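Local coordinates for protein ppBat (PDB 3CNE) that binds flavin derivatives such as lumichrome, riboflavin, FMN and FAD as a homodimer, and may serve as a flavin storage protein without apparent proteolytic or chaperone activity, at residues V7-P12 and Y32-V37; F72-A77 and G109-A114; V130-K135 and T156-N161. All coordinates share one frame; numbering follows the deposited sequence.

Interaction 1 (V7-P12 and Y32-V37); sequences VLAVNP and YKVFAV
Val7 O is approached by three groups of the neighbouring strand: Phe35 N gives it a nearly straight hydrogen bond of 2.7 Å, Val34 CA-H leans in more obliquely, and the Phe35 ring brings the edge atom CD2 to within 3.8 Å. The partners are adjacent parallel strands, 4-9 and 31-36, linked through helix 15-27 as a beta-alpha-beta unit of the DJ-1/PfpI fold. Three further backbone bonds continue the pairing: Val7 N to Lys33 O, Ala9 N to Phe35 O and Val37 N to Ala9 O. On the face with Val7 and Ala9, the two branches of Val34 divide their work: CG1, anti to the backbone N (chi1 -173°), reaches Ala9 CB at 4.1 Å, while CG2 meets Val7 CB. Helix 15-27 covers Val7 here with Leu18 and Phe25. On the other face the Leu8 and Phe35 side chains cross at a slant, Leu8 CD2 touching Phe35 CB at 4.1 Å, and Leu93 of helix 88-102 packs against both Leu8 and Val37. Further along, Val10 and Val37 lie side by side, Val10 CG1 3.9 Å from Val37 CB, and one water accepts from Asn11 N at 2.9 Å while donating to Val37 O.

Interaction 2 (F72-A77 and G109-A114); sequences FSCGDA and GHCAGA. With ZN (zinc ion), chain E.
Parallel strands 69-73 and 106-110 are neighbours in the sheet, and near their ends Phe72 CA and Gly109 CA are 4.6 Å apart. The chain of 109-114 then folds into a type II' turn from His110 to Gly113, closed by the bond Gly113 N to His110 O, and enters helix 113-119 with Ala112 at the N-cap. Cys111 sits at the strained corner (phi 59°, psi -112°), a strand-turn-helix geometry resembling the nucleophile elbow of DJ-1/PfpI relatives, although here the cysteine binds zinc. Gly113 lacks a CB that would clash with His110 O, and its bare CA lets Phe72 CD2 approach to 3.5 Å. Phe72 O is buried without a hydrogen-bond partner, Gly109 CA-H being its neighbour at 3.4 Å. Cys74 CB lies over one face of the His110 ring, offset toward the rim, and Ser73 OG meets the ring edge in plane, 3.9 Å from CE1. ND1 bonds to Tyr21 OH and NE2 to Glu160 OE1, which together fix the rotation of the ring. A leucine here would probably leave Tyr21 and Glu160 without their shared polar partner and Cys74 without its flat neighbour. Cys74 SG, swung toward the turn and the metal by its position anti to the backbone N, accepts a hydrogen bond from Ala112 N at 3.5 Å (N-H...S angle 150°). The same sulfur binds zinc at 2.3 Å, while Cys111 SG lies farther from the metal, at 2.7 Å.

Interaction 3 (V130-K135 and T156-N161); sequences VHPLAK and TAQDEN
Gln158 CG presses against Val130 O at 3.2 Å, the closest approach between the two segments. Its first torsion (chi1 -166°) turns CG away from the backbone N, and the extended chain beyond it carries the side chain past the Pro132 ring, which it crosses at about a right angle with Pro132 CD 3.9 Å from Gln158 CG. The carbonyl of Gln158 faces His131: its O lies 3.7 Å from His131 CB and 3.3 Å from His131 N, but the latter angle is too poor for a hydrogen bond, so van der Waals contact carries the interaction. At its far side His131 CD2 comes within 4.2 Å of Asp159 OD2, a distance at which the carboxylate might influence the imidazole electrostatically, though no hydrogen bond joins them.

The imidazole is positioned from within its own segment. Pro132 CD covers one face, 3.4 Å above the ring plane and displaced toward the rim, and Leu133 N donates to ND1 at 3.1 Å, tilted 16° from that plane. The turn behind it is tied by Ala134 N to His131 O. In fold terms, 130-135 is the loop following strand 127-129; the other segment carries the chain out of strand 154-157 in the main sheet of this DJ-1/PfpI protein. The loop sets His131 against zinc-binding Cys111, to which it is also joined by a backbone hydrogen bond.

Farther out, Thr156 OG1 bonds to Ala129 N and so ties strand 154-157 to the end of strand 127-129, just ahead of the loop. At the end of the segment Asn161 touches the flavin mononucleotide, at a riboflavin site shared between the two subunits.

Interactions 1 and 2 are buried and lie on the same sheet: strands 4-9 and 69-73 are neighbours, Leu8 O probably bonding to Ser73 N. Strand 106-110 of interaction 2 is in turn next to strand 154-157 of interaction 3, with a probable bond from Ala157 N to Gly109 O. The chemistry changes along this series. Strand pairing and aliphatic packing dominate 7-12 with 32-37; 72-77 with 109-114 instead centres on a zinc ion, an N-H...S bond and a strained turn; 130-135 with 156-161, at the surface, has no hydrogen bond across it and relies on van der Waals contact over a small area. Interactions 1 and 3 do not touch, their centres being 19 Å apart.

Interaction 1 (V7-P12 and Y32-V37)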
ATOM      1  N   VAL A   7      -6.092 -12.501   6.379  1.00 22.30           N
ATOM      2  CA  VAL A   7      -4.925 -11.659   6.263  1.00 22.19           C
ATOM      3  C   VAL A   7      -4.417 -11.255   7.656  1.00 22.60           C
ATOM      4  O   VAL A   7      -5.164 -10.692   8.460  1.00 22.98           O
ATOM      5  CB  VAL A   7      -5.244 -10.405   5.423  1.00 22.26           C
ATOM      6  CG1 VAL A   7      -4.000  -9.548   5.239  1.00 21.82           C
ATOM      7  CG2 VAL A   7      -5.803 -10.834   4.048  1.00 22.24           C
ATOM      8  N   LEU A   8      -3.134 -11.511   7.916  1.00 21.88           N
ATOM      9  CA  LEU A   8      -2.532 -11.126   9.191  1.00 21.47           C
ATOM     10  C   LEU A   8      -1.662  -9.910   9.008  1.00 21.86           C
ATOM     11  O   LEU A   8      -0.702  -9.943   8.219  1.00 22.21           O
ATOM     12  CB  LEU A   8      -1.706 -12.273   9.762  1.00 22.60           C
ATOM     13  CG  LEU A   8      -2.330 -13.669   9.838  1.00 21.50           C
ATOM     14  CD1 LEU A   8      -1.327 -14.637  10.477  1.00 25.71           C
ATOM     15  CD2 LEU A   8      -3.632 -13.673  10.625  1.00 22.76           C
ATOM     16  N   ALA A   9      -2.015  -8.841   9.725  1.00 20.39           N
ATOM     17  CA  ALA A   9      -1.277  -7.584   9.688  1.00 20.38           C
ATOM     18  C   ALA A   9      -0.541  -7.362  11.010  1.00 19.38           C
ATOM     19  O   ALA A   9      -1.168  -7.312  12.076  1.00 20.01           O
ATOM     20  CB  ALA A   9      -2.227  -6.410   9.372  1.00 21.43           C
ATOM     21  N   VAL A  10       0.790  -7.311  10.960  1.00 17.72           N
ATOM     22  CA  VAL A  10       1.543  -7.112  12.183  1.00 17.90           C
ATOM     23  C   VAL A  10       1.532  -5.607  12.510  1.00 18.40           C
ATOM     24  O   VAL A  10       0.980  -4.829  11.763  1.00 17.64           O
ATOM     25  CB  VAL A  10       2.967  -7.660  12.083  1.00 18.12           C
ATOM     26  CG1 VAL A  10       2.911  -9.217  12.072  1.00 18.05           C
ATOM     27  CG2 VAL A  10       3.731  -7.075  10.844  1.00 17.45           C
ATOM     28  N   ASN A  11       2.119  -5.219  13.624  1.00 18.23           N
ATOM     29  CA  ASN A  11       2.053  -3.818  14.031  1.00 19.28           C
ATOM     30  C   ASN A  11       3.420  -3.336  14.484  1.00 19.53           C
ATOM     31  O   ASN A  11       3.858  -3.680  15.592  1.00 19.01           O
ATOM     32  CB  ASN A  11       1.040  -3.699  15.154  1.00 19.61           C
ATOM     33  CG  ASN A  11       0.855  -2.298  15.629  1.00 22.42           C
ATOM     34  OD1 ASN A  11       1.096  -1.355  14.900  1.00 20.90           O
ATOM     35  ND2 ASN A  11       0.423  -2.153  16.875  1.00 25.10           N
ATOM     36  N   PRO A  12       4.112  -2.522  13.658  1.00 19.49           N
ATOM     37  CA  PRO A  12       3.697  -1.912  12.392  1.00 19.14           C
ATOM     38  C   PRO A  12       3.787  -2.870  11.201  1.00 18.61           C
ATOM     39  O   PRO A  12       4.626  -3.730  11.204  1.00 19.43           O
ATOM     40  CB  PRO A  12       4.704  -0.777  12.201  1.00 19.81           C
ATOM     41  CG  PRO A  12       6.000  -1.333  12.812  1.00 20.52           C
ATOM     42  CD  PRO A  12       5.497  -2.164  14.035  1.00 19.53           C
ATOM     43  N   TYR A  32     -11.923 -11.651   1.984  1.00 24.04           N
ATOM     44  CA  TYR A  32     -10.851 -11.629   2.973  1.00 23.48           C
ATOM     45  C   TYR A  32     -11.272 -10.906   4.232  1.00 23.77           C
ATOM     46  O   TYR A  32     -12.186 -10.110   4.198  1.00 24.55           O
ATOM     47  CB  TYR A  32      -9.587 -10.993   2.386  1.00 22.57           C
ATOM     48  CG  TYR A  32      -9.760  -9.520   2.043  1.00 23.15           C
ATOM     49  CD1 TYR A  32      -9.559  -8.530   2.997  1.00 20.97           C
ATOM     50  CD2 TYR A  32     -10.177  -9.138   0.772  1.00 21.46           C
ATOM     51  CE1 TYR A  32      -9.748  -7.175   2.685  1.00 23.02           C
ATOM     52  CE2 TYR A  32     -10.353  -7.808   0.436  1.00 20.92           C
ATOM     53  CZ  TYR A  32     -10.147  -6.836   1.390  1.00 23.13           C
ATOM     54  OH  TYR A  32     -10.345  -5.528   1.025  1.00 24.54           O
ATOM     55  N   LYS A  33     -10.578 -11.186   5.335  1.00 23.70           N
ATOM     56  CA  LYS A  33     -10.777 -10.509   6.614  1.00 23.92           C
ATOM     57  C   LYS A  33      -9.397 -10.256   7.175  1.00 23.16           C
ATOM     58  O   LYS A  33      -8.547 -11.133   7.109  1.00 22.72           O
ATOM     59  CB  LYS A  33     -11.574 -11.401   7.559  1.00 24.91           C
ATOM     60  CG  LYS A  33     -11.836 -10.795   8.925  1.00 26.61           C
ATOM     61  CD  LYS A  33     -12.841 -11.624   9.711  1.00 27.64           C
ATOM     62  CE  LYS A  33     -12.978 -11.055  11.113  1.00 30.28           C
ATOM     63  NZ  LYS A  33     -14.004 -11.785  11.962  1.00 33.23           N
ATOM     64  N   VAL A  34      -9.168  -9.046   7.692  1.00 23.17           N
ATOM     65  CA  VAL A  34      -7.844  -8.621   8.120  1.00 23.38           C
ATOM     66  C   VAL A  34      -7.781  -8.637   9.654  1.00 23.40           C
ATOM     67  O   VAL A  34      -8.587  -7.962  10.320  1.00 23.33           O
ATOM     68  CB  VAL A  34      -7.451  -7.200   7.550  1.00 23.25           C
ATOM     69  CG1 VAL A  34      -5.996  -6.878   7.896  1.00 23.24           C
ATOM     70  CG2 VAL A  34      -7.656  -7.116   6.014  1.00 22.61           C
ATOM     71  N   PHE A  35      -6.796  -9.372  10.178  1.00 22.64           N
ATOM     72  CA  PHE A  35      -6.589  -9.584  11.616  1.00 22.13           C
ATOM     73  C   PHE A  35      -5.316  -8.925  12.056  1.00 21.60           C
ATOM     74  O   PHE A  35      -4.237  -9.200  11.505  1.00 21.64           O
ATOM     75  CB  PHE A  35      -6.497 -11.098  11.981  1.00 22.60           C
ATOM     76  CG  PHE A  35      -7.742 -11.885  11.700  1.00 22.29           C
ATOM     77  CD1 PHE A  35      -8.657 -12.158  12.725  1.00 24.21           C
ATOM     78  CD2 PHE A  35      -7.991 -12.388  10.422  1.00 21.90           C
ATOM     79  CE1 PHE A  35      -9.825 -12.899  12.471  1.00 25.31           C
ATOM     80  CE2 PHE A  35      -9.134 -13.129  10.151  1.00 24.94           C
ATOM     81  CZ  PHE A  35     -10.062 -13.409  11.197  1.00 24.53           C
ATOM     82  N   ALA A  36      -5.425  -8.064  13.066  1.00 20.74           N
ATOM     83  CA  ALA A  36      -4.244  -7.462  13.666  1.00 21.00           C
ATOM     84  C   ALA A  36      -3.478  -8.457  14.517  1.00 20.97           C
ATOM     85  O   ALA A  36      -4.049  -9.106  15.380  1.00 21.22           O
ATOM     86  CB  ALA A  36      -4.624  -6.227  14.508  1.00 20.10           C
ATOM     87  N   VAL A  37      -2.174  -8.573  14.282  1.00 20.99           N
ATOM     88  CA  VAL A  37      -1.321  -9.303  15.195  1.00 20.40           C
ATOM     89  C   VAL A  37      -0.936  -8.314  16.295  1.00 21.39           C
ATOM     90  O   VAL A  37       0.198  -7.811  16.354  1.00 20.69           O
ATOM     91  CB  VAL A  37      -0.068  -9.847  14.520  1.00 20.55           C
ATOM     92  CG1 VAL A  37       0.751 -10.665  15.526  1.00 19.61           C
ATOM     93  CG2 VAL A  37      -0.490 -10.757  13.341  1.00 19.78           C
TER
HETATM   94  O   HOH W   1       2.552  -7.346  15.524  1.00 19.80           O

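Interaction 2 (F72-A77 and G109-A114)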
ATOM      1  N   PHE A  72       0.463 -13.637   5.300  1.00 22.00           N
ATOM      2  CA  PHE A  72       1.252 -12.987   6.343  1.00 22.35           C
ATOM      3  C   PHE A  72       1.862 -11.721   5.761  1.00 22.27           C
ATOM      4  O   PHE A  72       2.757 -11.773   4.903  1.00 21.30           O
ATOM      5  CB  PHE A  72       2.371 -13.866   6.907  1.00 23.75           C
ATOM      6  CG  PHE A  72       3.130 -13.179   8.021  1.00 24.20           C
ATOM      7  CD1 PHE A  72       2.612 -13.159   9.320  1.00 26.29           C
ATOM      8  CD2 PHE A  72       4.301 -12.481   7.758  1.00 25.53           C
ATOM      9  CE1 PHE A  72       3.288 -12.463  10.377  1.00 25.50           C
ATOM     10  CE2 PHE A  72       4.989 -11.823   8.790  1.00 25.62           C
ATOM     11  CZ  PHE A  72       4.469 -11.812  10.097  1.00 26.00           C
ATOM     12  N   SER A  73       1.368 -10.590   6.236  1.00 22.06           N
ATOM     13  CA  SER A  73       1.788  -9.304   5.700  1.00 23.20           C
ATOM     14  C   SER A  73       2.806  -8.688   6.672  1.00 23.56           C
ATOM     15  O   SER A  73       2.477  -8.274   7.785  1.00 22.97           O
ATOM     16  CB  SER A  73       0.567  -8.406   5.475  1.00 23.55           C
ATOM     17  OG  SER A  73       0.824  -7.429   4.476  1.00 25.60           O
ATOM     18  N   CYS A  74       4.055  -8.663   6.227  1.00 23.68           N
ATOM     19  CA  CYS A  74       5.169  -8.385   7.077  1.00 23.19           C
ATOM     20  C   CYS A  74       5.306  -6.863   7.360  1.00 22.35           C
ATOM     21  O   CYS A  74       4.691  -6.031   6.706  1.00 22.15           O
ATOM     22  CB  CYS A  74       6.410  -8.930   6.381  1.00 22.72           C
ATOM     23  SG  CYS A  74       7.864  -9.127   7.415  1.00 27.20           S
ATOM     24  N   GLY A  75       6.147  -6.534   8.316  1.00 21.40           N
ATOM     25  CA  GLY A  75       6.370  -5.148   8.709  1.00 20.36           C
ATOM     26  C   GLY A  75       7.512  -5.094   9.701  1.00 20.15           C
ATOM     27  O   GLY A  75       8.128  -6.111  10.001  1.00 19.59           O
ATOM     28  N   ASP A  76       7.767  -3.899  10.246  1.00 20.51           N
ATOM     29  CA  ASP A  76       8.902  -3.700  11.096  1.00 20.36           C
ATOM     30  C   ASP A  76       8.704  -4.310  12.472  1.00 19.93           C
ATOM     31  O   ASP A  76       9.636  -4.354  13.260  1.00 20.24           O
ATOM     32  CB  ASP A  76       9.240  -2.204  11.184  1.00 20.98           C
ATOM     33  CG  ASP A  76       9.863  -1.685   9.892  1.00 22.48           C
ATOM     34  OD1 ASP A  76      10.209  -2.506   9.009  1.00 21.96           O
ATOM     35  OD2 ASP A  76       9.995  -0.466   9.769  1.00 24.12           O
ATOM     36  N   ALA A  77       7.496  -4.794  12.753  1.00 21.07           N
ATOM     37  CA  ALA A  77       7.265  -5.653  13.923  1.00 22.02           C
ATOM     38  C   ALA A  77       8.017  -6.967  13.877  1.00 22.76           C
ATOM     39  O   ALA A  77       8.393  -7.520  14.931  1.00 24.37           O
ATOM     40  CB  ALA A  77       5.758  -5.943  14.104  1.00 22.03           C
ATOM     41  N   GLY A 109       2.909 -15.120   1.778  1.00 24.41           N
ATOM     42  CA  GLY A 109       3.604 -14.101   2.532  1.00 25.12           C
ATOM     43  C   GLY A 109       4.824 -13.620   1.790  1.00 25.89           C
ATOM     44  O   GLY A 109       5.202 -14.190   0.756  1.00 24.93           O
ATOM     45  N   HIS A 110       5.398 -12.542   2.307  1.00 25.58           N
ATOM     46  CA  HIS A 110       6.548 -11.915   1.702  1.00 26.55           C
ATOM     47  C   HIS A 110       7.495 -11.417   2.789  1.00 27.89           C
ATOM     48  O   HIS A 110       7.146 -11.422   3.979  1.00 27.25           O
ATOM     49  CB  HIS A 110       6.115 -10.763   0.778  1.00 26.54           C
ATOM     50  CG  HIS A 110       5.553  -9.577   1.504  1.00 26.49           C
ATOM     51  ND1 HIS A 110       4.230  -9.492   1.882  1.00 26.85           N
ATOM     52  CD2 HIS A 110       6.132  -8.420   1.903  1.00 26.42           C
ATOM     53  CE1 HIS A 110       4.019  -8.332   2.482  1.00 24.87           C
ATOM     54  NE2 HIS A 110       5.156  -7.666   2.510  1.00 26.12           N
ATOM     55  N   CYS A 111       8.678 -10.979   2.349  1.00 30.01           N
ATOM     56  CA  CYS A 111       9.723 -10.425   3.209  1.00 30.47           C
ATOM     57  C   CYS A 111      10.133 -11.463   4.273  1.00 30.16           C
ATOM     58  O   CYS A 111      10.698 -12.488   3.905  1.00 30.54           O
ATOM     59  CB  CYS A 111       9.338  -9.033   3.745  1.00 30.21           C
ATOM     60  SG  CYS A 111      10.760  -8.074   4.332  1.00 35.52           S
ATOM     61  N   ALA A 112       9.849 -11.254   5.557  1.00 29.76           N
ATOM     62  CA  ALA A 112      10.191 -12.298   6.557  1.00 29.02           C
ATOM     63  C   ALA A 112       9.056 -13.293   6.829  1.00 28.60           C
ATOM     64  O   ALA A 112       9.160 -14.117   7.739  1.00 28.20           O
ATOM     65  CB  ALA A 112      10.718 -11.662   7.895  1.00 29.01           C
ATOM     66  N   GLY A 113       7.983 -13.225   6.024  1.00 28.59           N
ATOM     67  CA  GLY A 113       6.861 -14.151   6.114  1.00 27.87           C
ATOM     68  C   GLY A 113       7.269 -15.619   6.094  1.00 28.07           C
ATOM     69  O   GLY A 113       6.762 -16.425   6.892  1.00 27.10           O
ATOM     70  N   ALA A 114       8.183 -15.976   5.187  1.00 28.04           N
ATOM     71  CA  ALA A 114       8.640 -17.368   5.073  1.00 28.69           C
ATOM     72  C   ALA A 114       9.332 -17.818   6.369  1.00 29.73           C
ATOM     73  O   ALA A 114       9.295 -19.011   6.731  1.00 29.14           O
ATOM     74  CB  ALA A 114       9.593 -17.520   3.907  1.00 28.30           C
TER
HETATM   75 ZN    ZN E 301       9.602  -7.804   6.708  1.00 64.95          ZN

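Interaction 3 (V130-K135 and T156-N161)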
ATOM      1  N   VAL A 130      12.438 -15.315   0.574  1.00 29.46           N
ATOM      2  CA  VAL A 130      12.578 -14.665   1.862  1.00 29.91           C
ATOM      3  C   VAL A 130      13.510 -13.487   1.672  1.00 30.10           C
ATOM      4  O   VAL A 130      14.358 -13.495   0.760  1.00 30.18           O
ATOM      5  CB  VAL A 130      13.096 -15.662   2.931  1.00 29.37           C
ATOM      6  CG1 VAL A 130      14.492 -16.161   2.603  1.00 30.65           C
ATOM      7  CG2 VAL A 130      13.065 -15.065   4.325  1.00 30.63           C
ATOM      8  N   HIS A 131      13.332 -12.465   2.507  1.00 30.02           N
ATOM      9  CA  HIS A 131      14.204 -11.316   2.501  1.00 30.87           C
ATOM     10  C   HIS A 131      15.636 -11.790   2.794  1.00 30.50           C
ATOM     11  O   HIS A 131      15.823 -12.611   3.684  1.00 30.07           O
ATOM     12  CB  HIS A 131      13.752 -10.302   3.564  1.00 31.42           C
ATOM     13  CG  HIS A 131      14.456  -8.992   3.460  1.00 33.75           C
ATOM     14  ND1 HIS A 131      15.748  -8.806   3.902  1.00 37.58           N
ATOM     15  CD2 HIS A 131      14.064  -7.811   2.931  1.00 35.97           C
ATOM     16  CE1 HIS A 131      16.118  -7.562   3.657  1.00 36.98           C
ATOM     17  NE2 HIS A 131      15.116  -6.941   3.061  1.00 37.05           N
ATOM     18  N   PRO A 132      16.640 -11.299   2.039  1.00 30.54           N
ATOM     19  CA  PRO A 132      18.034 -11.726   2.254  1.00 31.00           C
ATOM     20  C   PRO A 132      18.485 -11.753   3.713  1.00 31.56           C
ATOM     21  O   PRO A 132      19.140 -12.706   4.138  1.00 31.21           O
ATOM     22  CB  PRO A 132      18.840 -10.696   1.455  1.00 30.37           C
ATOM     23  CG  PRO A 132      17.934 -10.343   0.338  1.00 30.94           C
ATOM     24  CD  PRO A 132      16.543 -10.340   0.922  1.00 31.20           C
ATOM     25  N   LEU A 133      18.124 -10.733   4.483  1.00 32.26           N
ATOM     26  CA  LEU A 133      18.531 -10.677   5.893  1.00 33.65           C
ATOM     27  C   LEU A 133      17.865 -11.753   6.757  1.00 34.12           C
ATOM     28  O   LEU A 133      18.378 -12.111   7.820  1.00 34.70           O
ATOM     29  CB  LEU A 133      18.270  -9.283   6.481  1.00 33.55           C
ATOM     30  CG  LEU A 133      19.012  -8.085   5.877  1.00 34.81           C
ATOM     31  CD1 LEU A 133      18.458  -6.757   6.411  1.00 37.41           C
ATOM     32  CD2 LEU A 133      20.528  -8.178   6.123  1.00 36.42           C
ATOM     33  N   ALA A 134      16.708 -12.246   6.321  1.00 34.44           N
ATOM     34  CA  ALA A 134      16.018 -13.297   7.061  1.00 34.96           C
ATOM     35  C   ALA A 134      16.421 -14.692   6.556  1.00 35.30           C
ATOM     36  O   ALA A 134      16.143 -15.690   7.218  1.00 35.12           O
ATOM     37  CB  ALA A 134      14.495 -13.103   6.974  1.00 35.28           C
ATOM     38  N   LYS A 135      17.094 -14.756   5.405  1.00 35.95           N
ATOM     39  CA  LYS A 135      17.478 -16.049   4.776  1.00 36.68           C
ATOM     40  C   LYS A 135      18.200 -17.043   5.702  1.00 37.34           C
ATOM     41  O   LYS A 135      17.823 -18.216   5.743  1.00 37.20           O
ATOM     42  CB  LYS A 135      18.284 -15.850   3.480  1.00 36.65           C
ATOM     43  CG  LYS A 135      18.521 -17.147   2.708  1.00 36.68           C
ATOM     44  CD  LYS A 135      19.240 -16.919   1.395  1.00 36.94           C
ATOM     45  CE  LYS A 135      19.507 -18.258   0.709  1.00 38.69           C
ATOM     46  NZ  LYS A 135      20.452 -18.112  -0.429  1.00 39.75           N
ATOM     47  N   THR A 156       5.423 -17.440  -1.656  1.00 25.04           N
ATOM     48  CA  THR A 156       6.198 -16.467  -0.905  1.00 24.77           C
ATOM     49  C   THR A 156       7.005 -15.585  -1.844  1.00 25.00           C
ATOM     50  O   THR A 156       7.466 -16.030  -2.902  1.00 24.08           O
ATOM     51  CB  THR A 156       7.116 -17.133   0.150  1.00 24.90           C
ATOM     52  OG1 THR A 156       8.081 -17.983  -0.496  1.00 24.86           O
ATOM     53  CG2 THR A 156       6.299 -17.969   1.109  1.00 24.03           C
ATOM     54  N   ALA A 157       7.134 -14.320  -1.462  1.00 25.04           N
ATOM     55  CA  ALA A 157       7.911 -13.356  -2.231  1.00 25.75           C
ATOM     56  C   ALA A 157       9.021 -12.808  -1.339  1.00 26.07           C
ATOM     57  O   ALA A 157       8.845 -12.675  -0.126  1.00 26.21           O
ATOM     58  CB  ALA A 157       7.015 -12.246  -2.729  1.00 25.51           C
ATOM     59  N   GLN A 158      10.158 -12.512  -1.950  1.00 26.26           N
ATOM     60  CA  GLN A 158      11.311 -11.990  -1.255  1.00 27.43           C
ATOM     61  C   GLN A 158      10.961 -10.730  -0.442  1.00 27.91           C
ATOM     62  O   GLN A 158      11.339 -10.613   0.728  1.00 28.38           O
ATOM     63  CB  GLN A 158      12.411 -11.684  -2.271  1.00 27.90           C
ATOM     64  CG  GLN A 158      13.755 -11.445  -1.647  1.00 30.35           C
ATOM     65  CD  GLN A 158      14.851 -11.263  -2.664  1.00 33.87           C
ATOM     66  OE1 GLN A 158      15.134 -10.141  -3.091  1.00 36.86           O
ATOM     67  NE2 GLN A 158      15.494 -12.364  -3.042  1.00 32.27           N
ATOM     68  N   ASP A 159      10.213  -9.807  -1.039  1.00 27.63           N
ATOM     69  CA  ASP A 159       9.736  -8.634  -0.281  1.00 28.44           C
ATOM     70  C   ASP A 159       8.617  -7.893  -1.020  1.00 27.36           C
ATOM     71  O   ASP A 159       8.102  -8.412  -2.015  1.00 25.41           O
ATOM     72  CB  ASP A 159      10.888  -7.710   0.072  1.00 29.29           C
ATOM     73  CG  ASP A 159      11.613  -7.219  -1.125  1.00 32.83           C
ATOM     74  OD1 ASP A 159      10.966  -7.062  -2.173  1.00 38.41           O
ATOM     75  OD2 ASP A 159      12.839  -6.998  -1.038  1.00 39.23           O
ATOM     76  N   GLU A 160       8.260  -6.695  -0.540  1.00 26.76           N
ATOM     77  CA  GLU A 160       7.111  -5.960  -1.075  1.00 27.13           C
ATOM     78  C   GLU A 160       7.341  -5.632  -2.537  1.00 26.90           C
ATOM     79  O   GLU A 160       6.398  -5.544  -3.310  1.00 27.13           O
ATOM     80  CB  GLU A 160       6.850  -4.649  -0.291  1.00 27.64           C
ATOM     81  CG  GLU A 160       6.325  -4.863   1.129  1.00 31.57           C
ATOM     82  CD  GLU A 160       7.427  -5.225   2.152  1.00 36.28           C
ATOM     83  OE1 GLU A 160       7.085  -5.584   3.321  1.00 38.32           O
ATOM     84  OE2 GLU A 160       8.632  -5.162   1.783  1.00 35.85           O
ATOM     85  N   ASN A 161       8.594  -5.442  -2.940  1.00 26.52           N
ATOM     86  CA  ASN A 161       8.809  -5.117  -4.345  1.00 27.28           C
ATOM     87  C   ASN A 161       8.836  -6.304  -5.301  1.00 26.09           C
ATOM     88  O   ASN A 161       8.925  -6.108  -6.503  1.00 26.02           O
ATOM     89  CB  ASN A 161      10.048  -4.256  -4.541  1.00 29.76           C
ATOM     90  CG  ASN A 161      11.140  -4.626  -3.625  1.00 34.09           C
ATOM     91  OD1 ASN A 161      11.856  -5.594  -3.881  1.00 40.43           O
ATOM     92  ND2 ASN A 161      11.291  -3.865  -2.512  1.00 39.57           N
TER